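Local atomic coordinates of nadph-flavin oxidoreductase (PDB entry 1BKJ), a protein that catalyses the NADPH-dependent reduction of FMN to FMNH2 as a homodimer and so supplies reduced flavin to bacterial luciferase. Residues A33-S38 with I110-C115; S40-V46 with I103-S108; A73-F79 with V151-L157. All blocks are in the same frame, centred on the assembly; numbering follows the deposited sequence.

Interaction 1. Residues A33-S38 with I110-C115. With FMN (flavin mononucleotide), chain F.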
loop_
_atom_site.group_PDB
_atom_site.type_symbol
_atom_site.label_atom_id
_atom_site.label_comp_id
_atom_site.label_asym_id
_atom_site.label_seq_id
_atom_site.Cartn_x
_atom_site.Cartn_y
_atom_site.Cartn_z
ATOM N N ALA A 33 11.150 -3.484 -10.430
ATOM C CA ALA A 33 10.547 -2.208 -10.060
ATOM C C ALA A 33 9.802 -2.366 -8.729
ATOM O O ALA A 33 9.893 -1.501 -7.852
ATOM C CB ALA A 33 9.602 -1.746 -11.137
ATOM N N GLY A 34 9.127 -3.510 -8.570
ATOM C CA GLY A 34 8.418 -3.816 -7.348
ATOM C C GLY A 34 9.396 -3.998 -6.196
ATOM O O GLY A 34 9.187 -3.428 -5.119
ATOM N N LEU A 35 10.501 -4.710 -6.443
ATOM C CA LEU A 35 11.515 -4.959 -5.420
ATOM C C LEU A 35 12.213 -3.696 -4.922
ATOM O O LEU A 35 12.584 -3.624 -3.759
ATOM C CB LEU A 35 12.544 -5.981 -5.902
ATOM C CG LEU A 35 12.074 -7.426 -6.056
ATOM C CD1 LEU A 35 13.203 -8.218 -6.657
ATOM C CD2 LEU A 35 11.661 -8.019 -4.730
ATOM N N ALA A 36 12.281 -2.679 -5.779
ATOM C CA ALA A 36 12.895 -1.387 -5.466
ATOM C C ALA A 36 12.050 -0.509 -4.515
ATOM O O ALA A 36 12.492 0.575 -4.111
ATOM C CB ALA A 36 13.207 -0.620 -6.767
ATOM N N ALA A 37 10.850 -0.978 -4.155
ATOM C CA ALA A 37 9.956 -0.244 -3.245
ATOM C C ALA A 37 10.499 -0.207 -1.810
ATOM O O ALA A 37 11.245 -1.103 -1.410
ATOM C CB ALA A 37 8.581 -0.888 -3.242
ATOM N N SER A 38 10.124 0.828 -1.047
ATOM C CA SER A 38 10.515 0.953 0.365
ATOM C C SER A 38 9.924 -0.232 1.129
ATOM O O SER A 38 8.863 -0.742 0.758
ATOM C CB SER A 38 9.955 2.243 0.971
ATOM O OG SER A 38 10.566 3.389 0.427
ATOM N N ILE A 110 2.455 -0.576 -1.585
ATOM C CA ILE A 110 3.613 0.183 -2.084
ATOM C C ILE A 110 4.300 -0.605 -3.216
ATOM O O ILE A 110 4.518 -0.073 -4.300
ATOM C CB ILE A 110 4.646 0.449 -0.946
ATOM C CG1 ILE A 110 4.020 1.336 0.125
ATOM C CG2 ILE A 110 5.926 1.116 -1.479
ATOM C CD1 ILE A 110 4.814 1.394 1.383
ATOM N N MET A 111 4.605 -1.874 -2.956
ATOM C CA MET A 111 5.260 -2.730 -3.941
ATOM C C MET A 111 4.441 -2.915 -5.222
ATOM O O MET A 111 4.987 -2.776 -6.335
ATOM C CB MET A 111 5.594 -4.095 -3.331
ATOM C CG MET A 111 6.304 -5.007 -4.284
ATOM S SD MET A 111 6.718 -6.565 -3.629
ATOM C CE MET A 111 8.285 -6.183 -2.976
ATOM N N ALA A 112 3.150 -3.225 -5.053
ATOM C CA ALA A 112 2.240 -3.437 -6.175
ATOM C C ALA A 112 2.077 -2.218 -7.062
ATOM O O ALA A 112 1.992 -2.354 -8.286
ATOM C CB ALA A 112 0.910 -3.916 -5.695
ATOM N N GLN A 113 2.082 -1.030 -6.454
ATOM C CA GLN A 113 1.954 0.192 -7.221
ATOM C C GLN A 113 3.191 0.444 -8.065
ATOM O O GLN A 113 3.072 0.965 -9.165
ATOM C CB GLN A 113 1.582 1.388 -6.335
ATOM C CG GLN A 113 1.274 2.702 -7.080
ATOM C CD GLN A 113 0.191 2.596 -8.163
ATOM O OE1 GLN A 113 -0.636 1.688 -8.159
ATOM N NE2 GLN A 113 0.190 3.550 -9.081
ATOM N N ASN A 114 4.359 0.014 -7.579
ATOM C CA ASN A 114 5.602 0.144 -8.343
ATOM C C ASN A 114 5.538 -0.781 -9.570
ATOM O O ASN A 114 5.858 -0.355 -10.683
ATOM C CB ASN A 114 6.811 -0.209 -7.480
ATOM C CG ASN A 114 7.523 1.013 -6.929
ATOM O OD1 ASN A 114 7.024 2.131 -6.978
ATOM N ND2 ASN A 114 8.710 0.795 -6.410
ATOM N N CYS A 115 5.018 -1.998 -9.364
ATOM C CA CYS A 115 4.851 -3.008 -10.422
ATOM C C CYS A 115 3.909 -2.496 -11.504
ATOM O O CYS A 115 4.265 -2.507 -12.686
ATOM C CB CYS A 115 4.295 -4.315 -9.855
ATOM S SG CYS A 115 5.453 -5.258 -8.859
HETATM N N1 FMN F . 12.625 4.764 7.813
HETATM C C2 FMN F . 12.969 5.533 8.894
HETATM O O2 FMN F . 14.075 6.016 9.018
HETATM N N3 FMN F . 11.936 5.659 9.825
HETATM C C4 FMN F . 10.629 5.153 9.749
HETATM O O4 FMN F . 9.828 5.424 10.651
HETATM C C4A FMN F . 10.413 4.298 8.581
HETATM N N5 FMN F . 9.102 3.846 8.375
HETATM C C5A FMN F . 8.739 3.162 7.212
HETATM C C6 FMN F . 7.417 2.764 7.077
HETATM C C7 FMN F . 7.006 2.181 5.881
HETATM C C7M FMN F . 5.494 2.127 5.620
HETATM C C8 FMN F . 7.964 1.836 4.855
HETATM C C8M FMN F . 7.597 1.139 3.573
HETATM C C9 FMN F . 9.315 2.158 5.010
HETATM C C9A FMN F . 9.731 2.893 6.179
HETATM N N10 FMN F . 11.065 3.388 6.376
HETATM C C10 FMN F . 11.402 4.113 7.557
HETATM C "C1'" FMN F . 12.008 3.401 5.374
HETATM C "C2'" FMN F . 13.093 2.306 5.366
HETATM O "O2'" FMN F . 13.469 1.603 6.524
HETATM C "C3'" FMN F . 13.448 1.700 4.069
HETATM O "O3'" FMN F . 12.466 1.694 3.067
HETATM C "C4'" FMN F . 14.508 0.646 3.950
HETATM O "O4'" FMN F . 15.309 0.234 5.052
HETATM C "C5'" FMN F . 14.887 0.201 2.591
HETATM O "O5'" FMN F . 15.752 1.304 2.215
HETATM P P FMN F . 15.516 2.291 1.001
HETATM O O1P FMN F . 15.725 1.416 -0.149
HETATM O O2P FMN F . 16.568 3.289 1.194
HETATM O O3P FMN F . 14.148 2.845 1.079
HETATM O O HOH W 1 11.225 2.507 -5.824
#

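Interaction 2. Residues S40-V46 with I103-S108. With FMN (flavin mononucleotide), chain F; PO4 (phosphate ion), chain E.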
loop_
_atom_site.group_PDB
_atom_site.type_symbol
_atom_site.label_atom_id
_atom_site.label_comp_id
_atom_site.label_asym_id
_atom_site.label_seq_id
_atom_site.Cartn_x
_atom_site.Cartn_y
_atom_site.Cartn_z
ATOM N N SER A 40 9.166 -1.607 5.255
ATOM C CA SER A 40 9.139 -1.296 6.692
ATOM C C SER A 40 10.180 -2.105 7.435
ATOM O O SER A 40 10.153 -3.330 7.372
ATOM C CB SER A 40 7.768 -1.584 7.304
ATOM O OG SER A 40 6.734 -0.869 6.668
ATOM N N SER A 41 11.129 -1.399 8.061
ATOM C CA SER A 41 12.255 -1.971 8.837
ATOM C C SER A 41 13.098 -2.971 8.027
ATOM O O SER A 41 13.790 -3.828 8.600
ATOM C CB SER A 41 11.774 -2.605 10.164
ATOM O OG SER A 41 11.010 -1.710 10.943
ATOM N N MET A 42 13.014 -2.849 6.693
ATOM C CA MET A 42 13.697 -3.727 5.728
ATOM C C MET A 42 13.323 -5.215 5.979
ATOM O O MET A 42 14.087 -6.135 5.677
ATOM C CB MET A 42 15.216 -3.478 5.769
ATOM C CG MET A 42 16.000 -3.931 4.563
ATOM S SD MET A 42 15.315 -3.447 2.994
ATOM C CE MET A 42 16.669 -3.851 1.933
ATOM N N LEU A 43 12.108 -5.426 6.501
ATOM C CA LEU A 43 11.591 -6.746 6.844
ATOM C C LEU A 43 11.296 -7.616 5.638
ATOM O O LEU A 43 11.383 -8.827 5.732
ATOM C CB LEU A 43 10.347 -6.628 7.736
ATOM C CG LEU A 43 10.471 -6.083 9.172
ATOM C CD1 LEU A 43 9.112 -5.678 9.733
ATOM C CD2 LEU A 43 11.136 -7.109 10.064
ATOM N N GLN A 44 11.001 -6.975 4.500
ATOM C CA GLN A 44 10.686 -7.638 3.219
ATOM C C GLN A 44 9.622 -8.731 3.418
ATOM O O GLN A 44 9.888 -9.925 3.299
ATOM C CB GLN A 44 11.976 -8.129 2.549
ATOM C CG GLN A 44 12.885 -6.962 2.190
ATOM C CD GLN A 44 14.167 -7.393 1.548
ATOM O OE1 GLN A 44 14.189 -7.771 0.378
ATOM N NE2 GLN A 44 15.248 -7.370 2.312
ATOM N N VAL A 45 8.412 -8.273 3.742
ATOM C CA VAL A 45 7.277 -9.139 4.075
ATOM C C VAL A 45 6.260 -9.489 2.986
ATOM O O VAL A 45 5.163 -9.987 3.283
ATOM C CB VAL A 45 6.520 -8.553 5.298
ATOM C CG1 VAL A 45 7.457 -8.416 6.428
ATOM C CG2 VAL A 45 5.899 -7.187 4.976
ATOM N N VAL A 46 6.614 -9.194 1.740
ATOM C CA VAL A 46 5.727 -9.457 0.610
ATOM C C VAL A 46 6.225 -10.605 -0.271
ATOM O O VAL A 46 7.429 -10.747 -0.521
ATOM C CB VAL A 46 5.540 -8.180 -0.265
ATOM C CG1 VAL A 46 4.457 -8.393 -1.336
ATOM C CG2 VAL A 46 5.194 -6.972 0.615
ATOM N N ILE A 103 1.623 -3.818 8.480
ATOM C CA ILE A 103 2.872 -3.643 7.718
ATOM C C ILE A 103 2.756 -4.431 6.417
ATOM O O ILE A 103 3.085 -3.901 5.363
ATOM C CB ILE A 103 4.136 -4.079 8.535
ATOM C CG1 ILE A 103 4.515 -2.965 9.507
ATOM C CG2 ILE A 103 5.358 -4.388 7.614
ATOM C CD1 ILE A 103 5.626 -3.359 10.485
ATOM N N GLY A 104 2.244 -5.661 6.505
ATOM C CA GLY A 104 2.051 -6.501 5.333
ATOM C C GLY A 104 1.144 -5.870 4.281
ATOM O O GLY A 104 1.480 -5.883 3.103
ATOM N N ALA A 105 0.037 -5.270 4.720
ATOM C CA ALA A 105 -0.919 -4.605 3.830
ATOM C C ALA A 105 -0.384 -3.307 3.207
ATOM O O ALA A 105 -0.534 -3.092 2.001
ATOM C CB ALA A 105 -2.222 -4.351 4.564
ATOM N N VAL A 106 0.257 -2.464 4.023
ATOM C CA VAL A 106 0.830 -1.205 3.557
ATOM C C VAL A 106 1.975 -1.475 2.561
ATOM O O VAL A 106 1.979 -0.924 1.461
ATOM C CB VAL A 106 1.334 -0.338 4.765
ATOM C CG1 VAL A 106 2.220 0.815 4.303
ATOM C CG2 VAL A 106 0.149 0.231 5.520
ATOM N N ASP A 107 2.909 -2.346 2.942
ATOM C CA ASP A 107 4.055 -2.686 2.093
ATOM C C ASP A 107 3.657 -3.372 0.782
ATOM O O ASP A 107 4.309 -3.139 -0.230
ATOM C CB ASP A 107 5.087 -3.516 2.865
ATOM C CG ASP A 107 5.883 -2.690 3.886
ATOM O OD1 ASP A 107 5.436 -1.609 4.328
ATOM O OD2 ASP A 107 6.974 -3.146 4.276
ATOM N N SER A 108 2.569 -4.158 0.790
ATOM C CA SER A 108 2.064 -4.841 -0.421
ATOM C C SER A 108 1.535 -3.816 -1.410
ATOM O O SER A 108 1.789 -3.930 -2.595
ATOM C CB SER A 108 0.948 -5.825 -0.092
ATOM O OG SER A 108 1.474 -6.988 0.523
HETATM N N1 FMN F . 12.625 4.764 7.813
HETATM C C2 FMN F . 12.969 5.533 8.894
HETATM O O2 FMN F . 14.075 6.016 9.018
HETATM N N3 FMN F . 11.936 5.659 9.825
HETATM C C4 FMN F . 10.629 5.153 9.749
HETATM O O4 FMN F . 9.828 5.424 10.651
HETATM C C4A FMN F . 10.413 4.298 8.581
HETATM N N5 FMN F . 9.102 3.846 8.375
HETATM C C5A FMN F . 8.739 3.162 7.212
HETATM C C6 FMN F . 7.417 2.764 7.077
HETATM C C7 FMN F . 7.006 2.181 5.881
HETATM C C7M FMN F . 5.494 2.127 5.620
HETATM C C8 FMN F . 7.964 1.836 4.855
HETATM C C8M FMN F . 7.597 1.139 3.573
HETATM C C9 FMN F . 9.315 2.158 5.010
HETATM C C9A FMN F . 9.731 2.893 6.179
HETATM N N10 FMN F . 11.065 3.388 6.376
HETATM C C10 FMN F . 11.402 4.113 7.557
HETATM C "C1'" FMN F . 12.008 3.401 5.374
HETATM C "C2'" FMN F . 13.093 2.306 5.366
HETATM O "O2'" FMN F . 13.469 1.603 6.524
HETATM C "C3'" FMN F . 13.448 1.700 4.069
HETATM O "O3'" FMN F . 12.466 1.694 3.067
HETATM C "C4'" FMN F . 14.508 0.646 3.950
HETATM O "O4'" FMN F . 15.309 0.234 5.052
HETATM C "C5'" FMN F . 14.887 0.201 2.591
HETATM O "O5'" FMN F . 15.752 1.304 2.215
HETATM P P FMN F . 15.516 2.291 1.001
HETATM O O1P FMN F . 15.725 1.416 -0.149
HETATM O O2P FMN F . 16.568 3.289 1.194
HETATM O O3P FMN F . 14.148 2.845 1.079
HETATM P P PO4 E . 12.620 1.680 10.123
HETATM O O1 PO4 E . 12.766 0.575 11.166
HETATM O O2 PO4 E . 12.022 1.319 8.819
HETATM O O3 PO4 E . 11.646 2.511 10.908
HETATM O O4 PO4 E . 14.088 2.090 10.033
HETATM O O HOH W 2 8.192 -5.346 3.285
#

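Interaction 3. Residues A73-F79 with V151-L157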
loop_
_atom_site.group_PDB
_atom_site.type_symbol
_atom_site.label_atom_id
_atom_site.label_comp_id
_atom_site.label_asym_id
_atom_site.label_seq_id
_atom_site.Cartn_x
_atom_site.Cartn_y
_atom_site.Cartn_z
ATOM N N ALA A 73 -5.829 -12.116 -19.018
ATOM C CA ALA A 73 -4.619 -11.300 -18.830
ATOM C C ALA A 73 -3.359 -12.094 -19.200
ATOM O O ALA A 73 -3.326 -13.317 -19.018
ATOM C CB ALA A 73 -4.517 -10.849 -17.380
ATOM N N ALA A 74 -2.350 -11.403 -19.739
ATOM C CA ALA A 74 -1.076 -12.027 -20.108
ATOM C C ALA A 74 -0.353 -12.528 -18.850
ATOM O O ALA A 74 0.249 -13.596 -18.866
ATOM C CB ALA A 74 -0.202 -11.040 -20.885
ATOM N N GLU A 75 -0.448 -11.762 -17.759
ATOM C CA GLU A 75 0.157 -12.118 -16.469
ATOM C C GLU A 75 -0.800 -11.868 -15.286
ATOM O O GLU A 75 -1.525 -10.872 -15.273
ATOM C CB GLU A 75 1.456 -11.317 -16.211
ATOM C CG GLU A 75 2.676 -11.658 -17.090
ATOM C CD GLU A 75 3.162 -13.093 -16.950
ATOM O OE1 GLU A 75 3.274 -13.585 -15.806
ATOM O OE2 GLU A 75 3.452 -13.725 -17.990
ATOM N N PHE A 76 -0.827 -12.789 -14.323
ATOM C CA PHE A 76 -1.632 -12.611 -13.123
ATOM C C PHE A 76 -0.734 -12.855 -11.914
ATOM O O PHE A 76 -0.244 -13.967 -11.711
ATOM C CB PHE A 76 -2.864 -13.523 -13.087
ATOM C CG PHE A 76 -3.827 -13.208 -11.957
ATOM C CD1 PHE A 76 -4.541 -11.987 -11.940
ATOM C CD2 PHE A 76 -3.991 -14.105 -10.877
ATOM C CE1 PHE A 76 -5.401 -11.651 -10.864
ATOM C CE2 PHE A 76 -4.855 -13.781 -9.786
ATOM C CZ PHE A 76 -5.557 -12.549 -9.789
ATOM N N LEU A 77 -0.533 -11.792 -11.132
ATOM C CA LEU A 77 0.307 -11.795 -9.928
ATOM C C LEU A 77 -0.555 -11.695 -8.668
ATOM O O LEU A 77 -1.476 -10.883 -8.621
ATOM C CB LEU A 77 1.258 -10.596 -9.959
ATOM C CG LEU A 77 2.137 -10.326 -11.178
ATOM C CD1 LEU A 77 2.919 -9.057 -10.932
ATOM C CD2 LEU A 77 3.075 -11.507 -11.457
ATOM N N VAL A 78 -0.280 -12.534 -7.664
ATOM C CA VAL A 78 -1.030 -12.518 -6.407
ATOM C C VAL A 78 -0.084 -12.048 -5.299
ATOM O O VAL A 78 0.957 -12.663 -5.069
ATOM C CB VAL A 78 -1.619 -13.912 -6.050
ATOM C CG1 VAL A 78 -2.552 -13.808 -4.847
ATOM C CG2 VAL A 78 -2.378 -14.520 -7.230
ATOM N N PHE A 79 -0.454 -10.950 -4.632
ATOM C CA PHE A 79 0.347 -10.360 -3.562
ATOM C C PHE A 79 -0.080 -10.884 -2.227
ATOM O O PHE A 79 -1.254 -10.806 -1.867
ATOM C CB PHE A 79 0.254 -8.844 -3.603
ATOM C CG PHE A 79 0.988 -8.238 -4.753
ATOM C CD1 PHE A 79 0.449 -8.275 -6.058
ATOM C CD2 PHE A 79 2.259 -7.680 -4.554
ATOM C CE1 PHE A 79 1.183 -7.768 -7.162
ATOM C CE2 PHE A 79 3.003 -7.170 -5.637
ATOM C CZ PHE A 79 2.465 -7.213 -6.951
ATOM N N VAL A 151 -3.401 -14.187 1.636
ATOM C CA VAL A 151 -3.632 -13.522 0.349
ATOM C C VAL A 151 -4.278 -12.158 0.585
ATOM O O VAL A 151 -5.104 -12.015 1.489
ATOM C CB VAL A 151 -4.496 -14.411 -0.646
ATOM C CG1 VAL A 151 -5.818 -14.824 -0.034
ATOM C CG2 VAL A 151 -4.762 -13.666 -1.964
ATOM N N LEU A 152 -3.840 -11.156 -0.177
ATOM C CA LEU A 152 -4.384 -9.812 -0.089
ATOM C C LEU A 152 -5.108 -9.396 -1.360
ATOM O O LEU A 152 -6.256 -8.978 -1.303
ATOM C CB LEU A 152 -3.306 -8.798 0.265
ATOM C CG LEU A 152 -2.796 -8.785 1.705
ATOM C CD1 LEU A 152 -1.827 -7.647 1.815
ATOM C CD2 LEU A 152 -3.928 -8.610 2.731
ATOM N N PHE A 153 -4.427 -9.448 -2.501
ATOM C CA PHE A 153 -5.046 -9.086 -3.771
ATOM C C PHE A 153 -4.241 -9.638 -4.932
ATOM O O PHE A 153 -3.097 -10.041 -4.764
ATOM C CB PHE A 153 -5.215 -7.547 -3.916
ATOM C CG PHE A 153 -3.940 -6.756 -3.728
ATOM C CD1 PHE A 153 -3.056 -6.541 -4.808
ATOM C CD2 PHE A 153 -3.587 -6.253 -2.462
ATOM C CE1 PHE A 153 -1.845 -5.851 -4.633
ATOM C CE2 PHE A 153 -2.367 -5.559 -2.266
ATOM C CZ PHE A 153 -1.493 -5.357 -3.356
ATOM N N GLY A 154 -4.858 -9.617 -6.107
ATOM C CA GLY A 154 -4.200 -10.043 -7.322
ATOM C C GLY A 154 -3.986 -8.831 -8.218
ATOM O O GLY A 154 -4.366 -7.706 -7.858
ATOM N N MET A 155 -3.364 -9.048 -9.374
ATOM C CA MET A 155 -3.123 -7.985 -10.343
ATOM C C MET A 155 -3.062 -8.564 -11.747
ATOM O O MET A 155 -2.301 -9.500 -12.006
ATOM C CB MET A 155 -1.821 -7.227 -10.038
ATOM C CG MET A 155 -1.574 -6.041 -10.975
ATOM S SD MET A 155 -0.081 -5.148 -10.618
ATOM C CE MET A 155 -0.635 -4.166 -9.255
ATOM N N CYS A 156 -3.899 -8.024 -12.630
ATOM C CA CYS A 156 -3.928 -8.423 -14.036
ATOM C C CYS A 156 -3.029 -7.466 -14.811
ATOM O O CYS A 156 -3.052 -6.266 -14.563
ATOM C CB CYS A 156 -5.337 -8.305 -14.624
ATOM S SG CYS A 156 -6.568 -9.372 -13.915
ATOM N N LEU A 157 -2.196 -8.005 -15.701
ATOM C CA LEU A 157 -1.311 -7.201 -16.546
ATOM C C LEU A 157 -1.395 -7.726 -17.983
ATOM O O LEU A 157 -1.585 -8.926 -18.201
ATOM C CB LEU A 157 0.160 -7.252 -16.063
ATOM C CG LEU A 157 0.584 -6.675 -14.697
ATOM C CD1 LEU A 157 2.056 -6.943 -14.436
ATOM C CD2 LEU A 157 0.259 -5.178 -14.615
#

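Interaction 1. Residues A33-S38 with I110-C115
M111 is extended through its first two torsions (chi1 -178°) and bends at the last (chi3 -89°), which curls it alongside G34: CG lies 3.4 Å from G34 O and CE also approaches that carbonyl. C115 SG lies 3.6 Å from G34 CA. Lacking a side chain, G34 lets the two backbones come to 4.8 Å between G34 CA and M111 CA.

N114 turns its amide across the end of helix 24-35. ND2 donates to A33 O at 3.0 Å, but the bond is bent (135° at the hydrogen) and its acceptor lies out of the amide plane. A water that ND2 also binds returns a weak bond to A36 O, while OD1 is held by Q113 of the second subunit. Past the helix end, A37 CB packs on I110 CG2 at 3.8 Å.

I110 CD1 rests 3.6 Å from FMN C8M, and S38 CB 3.3 Å from FMN O3'. The close glycine-mediated packing of helix 24-35 on helix 98-121 thus leads into an FMN pocket at the dimer interface, as in the nitroreductase family.

Interaction 2. Residues S40-V46 with I103-S108
S40 meets D107 through two hydrogen bonds that occupy both carboxylate oxygens. The backbone N of S40 donates to D107 OD2 at 2.9 Å in a nearly straight bond (164° at the hydrogen), and S40 OG donates to D107 OD1 at 2.8 Å. Both donors approach on the syn sides, somewhat out of the carboxylate plane. The chi1 of S40, -58°, places OG beside its own backbone N, which lets one residue serve both oxygens. This paired grip anchors the loop between helix 24-35 and strand 46-50 to helix 98-121, at the FMN pocket of the nitroreductase fold.

The flavin lies next to this pair: S40 OG is 3.2 Å from FMN C7, and D107 OD1 faces the methyl C8M. V106 CG1 packs against the other methyl, C7M, while M42 SD lies near C5' of the ribityl chain. Polar groups of the second subunit, among them R15, K167 and R169, complete the hold on FMN. S41 instead binds a phosphate ion, probably from the crystallisation liquor, through its N and OG.

Apolar contacts flank the carboxylate. I103 CG2 touches S40 CB at 3.7 Å and also V45 CG2, the V45 and I103 side chains crossing at about a right angle. V45 CG2 reaches G104 CA as well, and V46 CG2 lies against the backbone of D107.

Further out, a water donates to D107 OD2 and accepts from V45 N, giving that oxygen a second donor and tying the far part of the loop to the same carboxylate. S108, on which V46 packs, turns back to its own helix: its OG donates to G104 O at 2.8 Å, while S108 N reaches the same oxygen from the opposite face of the carbonyl plane.

Interaction 3. Residues A73-F79 with V151-L157
Two central strands of the four-stranded antiparallel sheet pair here, and the side chain of F153, which pairs with F79 at one end, lies about 5 Å from a bound FMN. The strand directions differ by 162°. Hydrogen-bonded pairs E75-L157, L77-M155 and F79-F153 enclose the non-hydrogen-bonded pairs F76-C156 and V78-G154. L77 N donates to M155 O at 3.0 Å in the carbonyl plane, whereas the return bond from M155 N to L77 O is bent (123° at the hydrogen) and weak. F79 N donates to F153 O at 2.8 Å, nearly along the C=O axis, but F79 O takes its hydrogen from L152 N: L152 and F153 both face F79, a classic beta bulge. A second classic bulge sets A74 and E75 against L157.

In the nitroreductase fold, such a sheet packs against a long central helix, here 98-121, which receives F153, M155 and L157. On that face F79 and F153 form a strongly slid, near-parallel pair (planes at 20°, centroids 5.3 Å apart). The first torsion of F153 puts its ring between backbone N and carbonyl carbon; F79 CB makes a CH-pi contact over one of its faces, 4.1 Å from the centroid. M155 CB comes to the edge of the F79 ring, and L77 CD1 meets L157 CD1.

On the face carrying F76 and V78, the F76 ring extends across the neighbouring strand, its CZ 3.8 Å from G154 CA. C156 SG stands at this ring's edge, near its plane, 5.0 Å from the centroid, and V78 CG1 packs on V151 CG2 at 3.6 Å.

From the N terminus, helix 24-35 and the turn after it reach forward to 110-115, so interaction 1 closes the outer loop. Interaction 2, joining 40-46 to 103-108, closes a shorter loop lying wholly within it; both land on helix 98-121, with centres 11 Å apart, and M111 SD touches V46 CG1 at 3.7 Å. Interaction 3 starts inside both loops, at 73-79, and pairs beyond them with 151-157, so it crosses each. Helix 98-121 links all three: A112 packs on F79, F153 and M155, and S108 on L152 and F153. Sheet, central helix and the loop at the FMN pocket are thereby joined, and interactions 1 and 2 also touch the second subunit.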